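Local coordinates for protein hydratase ChsH1 (Mycobacterium tuberculosis, PDB 4W78) that hydrates the steroid enoyl-CoA 3-OPDC-CoA to 17-HOPC-CoA during cholesterol side-chain degradation, as a MaoC-like hydratase working in complex with ChsH2, at residues A[15-20]-A[122-127]; A[26-31]-A[68-73]. All coordinates share one frame; numbering follows the deposited sequence.

Contact 1 of 2, residues A[15-20]-A[122-127]; sequences AGPSKP and SAELGD
S18 and A123 join the loop 15-20 to strand 119-134 of the hotdog sheet through a backbone hydrogen bond, S18 N to A123 O, at 2.9 Å with an N-H...O angle of 162°. The loop runs from helix 3-13 to the short edge strand 21-22, so this pairing lies on the side of strand 119-134 that faces away from strand 139-150, where S122 and E124 form backbone hydrogen bonds with V147 and H145. Two serine side chains add the other two hydrogen bonds between the segments. With its OG set between the backbone N and the carbonyl carbon (chi1 60°), S18 turns the hydroxyl back to the strand, where it accepts from A123 N at 2.9 Å. Backbone N and side chain of S18 thus take both the carbonyl and the amide of A123. In return, S122 OG donates to S18 O over 2.6 Å, in the carbonyl plane. P17 adds a CA-H...O contact, its CA 3.2 Å from A123 O, so that this oxygen meets a C-H beside the N-H of S18. G16, with positive phi, is the first residue after helix 3-13 to leave helical geometry. At the surface P17 and E124 lie side by side and point the same way, the proline CG 4.1 Å from E124 CB. The same ring also leans on the serine hydroxyl, P17 CB standing 3.4 Å from S122 OG.

Contact 2 of 2, residues A[26-31]-A[68-73]; sequences PVNQPM and QVWTMM
W70 lays its indole against V27, N28 and M31 through two torsions together, CG anti to the carbonyl carbon (chi1 -55°) and the ring turned by chi2 of 117°, while M31, with CG likewise anti to its carbonyl carbon and a bend at chi3, brings its methyl back to the ring. The six-membered ring lies beneath the backbone of V27: the CA is 3.8 Å from its centroid and almost on the ring normal, a CH-pi contact over the face. Both valine methyls continue this cover, CG1 reaching W70 CZ2 at 3.7 Å and CG2 lying above the same indole toward its rim. M31 slides past the indole in the opposite direction; its CE approaches W70 CZ3 to 3.6 Å and also touches V69 CG1. I32 also packs on W70, and R28 of the neighbouring ChsH2 chain packs on M31 and bonds V69 O. N28 brings its ND2 obliquely to W70 CZ3, the amide plane turned 69° from the ring. ND2 donates to P26 O at 2.9 Å, nearly straight and in the amide plane, with a weak second bond to M31 SD. At the other end OD1 accepts from M31 N at 2.9 Å, the donor lying above the carbonyl plane. That last bond makes N28 the asparagine N-cap of helix 29-39, joined by an oblique Met-aromatic contact of M31 SD with W70 in the helical part of this hotdog-fold subunit, beside ChsH2.

Contact 2 is nested within the chain loop that contact 1 closes, and both contacts belong to the same hotdog-type dehydratase region. Their centres are 21 Å apart and their nearest atoms about 7 Å, without touching. Strand 21-22 leads from the first toward the second: it follows the loop 15-20, and its R21 bonds T71 O beside W70. Contact 1 is a surface pairing at the sheet, about 11 Å from the chain centre, and no other chain of the assembly touches it. Contact 2, about 13 Å from that centre, is buried and lies at subunit interfaces, touching ChsH2 and a second copy of this protein.

Contact 1 of 2, residues A[15-20]-A[122-127]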
loop_
_atom_site.group_PDB
_atom_site.type_symbol
_atom_site.label_atom_id
_atom_site.label_comp_id
_atom_site.label_asym_id
_atom_site.label_seq_id
_atom_site.Cartn_x
_atom_site.Cartn_y
_atom_site.Cartn_z
ATOM N N ALA A 15 -20.989 14.488 -24.520
ATOM C CA ALA A 15 -20.278 15.337 -23.564
ATOM C C ALA A 15 -18.777 15.364 -23.836
ATOM O O ALA A 15 -18.060 16.234 -23.326
ATOM C CB ALA A 15 -20.554 14.882 -22.120
ATOM N N GLY A 16 -18.311 14.399 -24.621
ATOM C CA GLY A 16 -16.897 14.271 -24.935
ATOM C C GLY A 16 -16.070 13.787 -23.760
ATOM O O GLY A 16 -16.608 13.470 -22.698
ATOM N N PRO A 17 -14.744 13.720 -23.948
ATOM C CA PRO A 17 -13.865 13.186 -22.905
ATOM C C PRO A 17 -13.914 14.008 -21.626
ATOM O O PRO A 17 -14.184 15.217 -21.649
ATOM C CB PRO A 17 -12.468 13.287 -23.537
ATOM C CG PRO A 17 -12.714 13.410 -25.029
ATOM C CD PRO A 17 -14.000 14.163 -25.138
ATOM N N SER A 18 -13.647 13.347 -20.505
ATOM C CA SER A 18 -13.586 14.048 -19.220
ATOM C C SER A 18 -12.415 15.039 -19.220
ATOM O O SER A 18 -11.407 14.812 -19.890
ATOM C CB SER A 18 -13.464 13.044 -18.071
ATOM O OG SER A 18 -12.286 12.252 -18.190
ATOM N N LYS A 19 -12.583 16.153 -18.505
ATOM C CA LYS A 19 -11.506 17.131 -18.375
ATOM C C LYS A 19 -10.333 16.467 -17.670
ATOM O O LYS A 19 -10.541 15.666 -16.748
ATOM C CB LYS A 19 -11.968 18.352 -17.577
ATOM N N PRO A 20 -9.100 16.791 -18.094
ATOM C CA PRO A 20 -7.945 16.131 -17.473
ATOM C C PRO A 20 -7.938 16.284 -15.947
ATOM O O PRO A 20 -8.157 17.369 -15.401
ATOM C CB PRO A 20 -6.747 16.843 -18.119
ATOM C CG PRO A 20 -7.266 17.273 -19.460
ATOM C CD PRO A 20 -8.704 17.666 -19.204
ATOM N N SER A 122 -7.667 11.502 -18.811
ATOM C CA SER A 122 -8.939 11.868 -19.443
ATOM C C SER A 122 -9.543 10.600 -20.009
ATOM O O SER A 122 -8.815 9.753 -20.539
ATOM C CB SER A 122 -8.695 12.874 -20.562
ATOM O OG SER A 122 -9.891 13.196 -21.258
ATOM N N ALA A 123 -10.859 10.453 -19.882
ATOM C CA ALA A 123 -11.539 9.231 -20.326
ATOM C C ALA A 123 -12.634 9.557 -21.329
ATOM O O ALA A 123 -13.382 10.518 -21.157
ATOM C CB ALA A 123 -12.133 8.497 -19.135
ATOM N N GLU A 124 -12.730 8.737 -22.375
ATOM C CA GLU A 124 -13.728 8.894 -23.424
ATOM C C GLU A 124 -14.412 7.549 -23.602
ATOM O O GLU A 124 -13.745 6.515 -23.572
ATOM C CB GLU A 124 -13.035 9.297 -24.740
ATOM C CG GLU A 124 -13.978 9.556 -25.893
ATOM C CD GLU A 124 -13.299 9.432 -27.235
ATOM O OE1 GLU A 124 -12.730 8.351 -27.484
ATOM O OE2 GLU A 124 -13.337 10.391 -28.038
ATOM N N LEU A 125 -15.733 7.554 -23.764
ATOM C CA LEU A 125 -16.477 6.336 -24.057
ATOM C C LEU A 125 -16.269 5.935 -25.524
ATOM O O LEU A 125 -16.318 6.778 -26.428
ATOM C CB LEU A 125 -17.960 6.566 -23.723
ATOM C CG LEU A 125 -18.984 5.437 -23.722
ATOM C CD1 LEU A 125 -18.572 4.361 -22.740
ATOM C CD2 LEU A 125 -20.331 5.998 -23.331
ATOM N N GLY A 126 -15.995 4.650 -25.746
ATOM C CA GLY A 126 -15.905 4.097 -27.087
ATOM C C GLY A 126 -17.097 3.208 -27.387
ATOM O O GLY A 126 -18.217 3.523 -27.006
ATOM N N ASP A 127 -16.859 2.075 -28.044
ATOM C CA ASP A 127 -17.960 1.207 -28.451
ATOM C C ASP A 127 -18.732 0.665 -27.291
ATOM O O ASP A 127 -18.142 0.194 -26.324
ATOM C CB ASP A 127 -17.439 -0.010 -29.188
ATOM C CG ASP A 127 -16.929 0.326 -30.499
ATOM O OD1 ASP A 127 -17.299 1.427 -30.949
ATOM O OD2 ASP A 127 -16.173 -0.490 -31.071
#

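Contact 2 of 2, residues A[26-31]-A[68-73]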
loop_
_atom_site.group_PDB
_atom_site.type_symbol
_atom_site.label_atom_id
_atom_site.label_comp_id
_atom_site.label_asym_id
_atom_site.label_seq_id
_atom_site.Cartn_x
_atom_site.Cartn_y
_atom_site.Cartn_z
ATOM N N PRO A 26 2.997 13.748 -8.236
ATOM C CA PRO A 26 3.857 13.566 -9.398
ATOM C C PRO A 26 4.435 12.157 -9.370
ATOM O O PRO A 26 4.451 11.536 -8.312
ATOM C CB PRO A 26 4.991 14.573 -9.163
ATOM C CG PRO A 26 4.492 15.494 -8.087
ATOM C CD PRO A 26 3.572 14.677 -7.251
ATOM N N VAL A 27 4.898 11.660 -10.517
ATOM C CA VAL A 27 5.695 10.429 -10.536
ATOM C C VAL A 27 6.775 10.591 -9.476
ATOM O O VAL A 27 7.392 11.665 -9.362
ATOM C CB VAL A 27 6.329 10.233 -11.922
ATOM C CG1 VAL A 27 7.279 9.020 -11.933
ATOM C CG2 VAL A 27 5.225 10.093 -12.984
ATOM N N ASN A 28 6.985 9.561 -8.660
ATOM C CA ASN A 28 7.886 9.723 -7.522
ATOM C C ASN A 28 8.560 8.425 -7.116
ATOM O O ASN A 28 7.977 7.346 -7.252
ATOM C CB ASN A 28 7.140 10.335 -6.327
ATOM C CG ASN A 28 6.082 9.428 -5.778
ATOM O OD1 ASN A 28 6.353 8.603 -4.905
ATOM N ND2 ASN A 28 4.853 9.588 -6.265
ATOM N N GLN A 29 9.790 8.553 -6.631
ATOM C CA GLN A 29 10.593 7.401 -6.244
ATOM C C GLN A 29 9.981 6.523 -5.128
ATOM O O GLN A 29 10.052 5.301 -5.235
ATOM C CB GLN A 29 12.033 7.813 -5.898
ATOM C CG GLN A 29 12.977 6.611 -5.866
ATOM C CD GLN A 29 13.153 6.009 -7.251
ATOM O OE1 GLN A 29 13.369 6.748 -8.214
ATOM N NE2 GLN A 29 13.054 4.675 -7.364
ATOM N N PRO A 30 9.399 7.124 -4.063
ATOM C CA PRO A 30 8.846 6.265 -3.007
ATOM C C PRO A 30 7.784 5.305 -3.528
ATOM O O PRO A 30 7.801 4.124 -3.155
ATOM C CB PRO A 30 8.264 7.272 -1.995
ATOM C CG PRO A 30 9.163 8.478 -2.162
ATOM C CD PRO A 30 9.384 8.549 -3.663
ATOM N N MET A 31 6.909 5.779 -4.406
ATOM C CA MET A 31 5.897 4.889 -4.982
ATOM C C MET A 31 6.457 3.910 -6.016
ATOM O O MET A 31 5.989 2.787 -6.085
ATOM C CB MET A 31 4.738 5.692 -5.552
ATOM C CG MET A 31 3.919 6.306 -4.463
ATOM S SD MET A 31 2.552 7.317 -5.029
ATOM C CE MET A 31 1.780 6.228 -6.228
ATOM N N GLN A 68 -1.220 3.714 -14.825
ATOM C CA GLN A 68 -2.544 3.795 -14.224
ATOM C C GLN A 68 -2.471 3.999 -12.712
ATOM O O GLN A 68 -3.413 4.506 -12.100
ATOM C CB GLN A 68 -3.323 2.525 -14.569
ATOM C CG GLN A 68 -4.801 2.564 -14.298
ATOM C CD GLN A 68 -5.519 1.367 -14.920
ATOM O OE1 GLN A 68 -4.984 0.688 -15.777
ATOM N NE2 GLN A 68 -6.729 1.103 -14.462
ATOM N N VAL A 69 -1.354 3.608 -12.094
ATOM C CA VAL A 69 -1.203 3.767 -10.651
ATOM C C VAL A 69 -1.245 5.238 -10.238
ATOM O O VAL A 69 -1.870 5.596 -9.237
ATOM C CB VAL A 69 0.119 3.114 -10.167
ATOM C CG1 VAL A 69 0.290 3.272 -8.680
ATOM C CG2 VAL A 69 0.118 1.640 -10.552
ATOM N N TRP A 70 -0.607 6.093 -11.033
ATOM C CA TRP A 70 -0.491 7.491 -10.636
ATOM C C TRP A 70 -1.847 8.137 -10.467
ATOM O O TRP A 70 -2.028 8.983 -9.573
ATOM C CB TRP A 70 0.349 8.277 -11.652
ATOM C CG TRP A 70 1.687 7.652 -11.874
ATOM C CD1 TRP A 70 2.154 7.126 -13.040
ATOM C CD2 TRP A 70 2.712 7.433 -10.894
ATOM N NE1 TRP A 70 3.414 6.601 -12.853
ATOM C CE2 TRP A 70 3.779 6.784 -11.549
ATOM C CE3 TRP A 70 2.835 7.731 -9.531
ATOM C CZ2 TRP A 70 4.943 6.414 -10.886
ATOM C CZ3 TRP A 70 3.994 7.361 -8.871
ATOM C CH2 TRP A 70 5.037 6.714 -9.557
ATOM N N THR A 71 -2.807 7.726 -11.298
ATOM C CA THR A 71 -4.104 8.398 -11.313
ATOM C C THR A 71 -5.228 7.623 -10.620
ATOM O O THR A 71 -6.389 8.013 -10.690
ATOM C CB THR A 71 -4.536 8.780 -12.745
ATOM O OG1 THR A 71 -4.344 7.660 -13.607
ATOM C CG2 THR A 71 -3.675 9.924 -13.280
ATOM N N MET A 72 -4.893 6.551 -9.916
ATOM C CA MET A 72 -5.897 5.859 -9.112
ATOM C C MET A 72 -6.513 6.799 -8.084
ATOM O O MET A 72 -5.819 7.649 -7.523
ATOM C CB MET A 72 -5.294 4.637 -8.396
ATOM C CG MET A 72 -4.812 3.549 -9.355
ATOM S SD MET A 72 -6.162 2.767 -10.298
ATOM C CE MET A 72 -6.771 1.586 -9.110
ATOM N N MET A 73 -7.814 6.644 -7.846
ATOM C CA MET A 73 -8.554 7.534 -6.951
ATOM C C MET A 73 -8.220 7.371 -5.468
ATOM O O MET A 73 -8.414 8.303 -4.675
ATOM C CB MET A 73 -10.066 7.365 -7.165
ATOM C CG MET A 73 -10.619 7.960 -8.453
ATOM S SD MET A 73 -10.569 9.775 -8.561
ATOM C CE MET A 73 -10.948 10.265 -6.878
#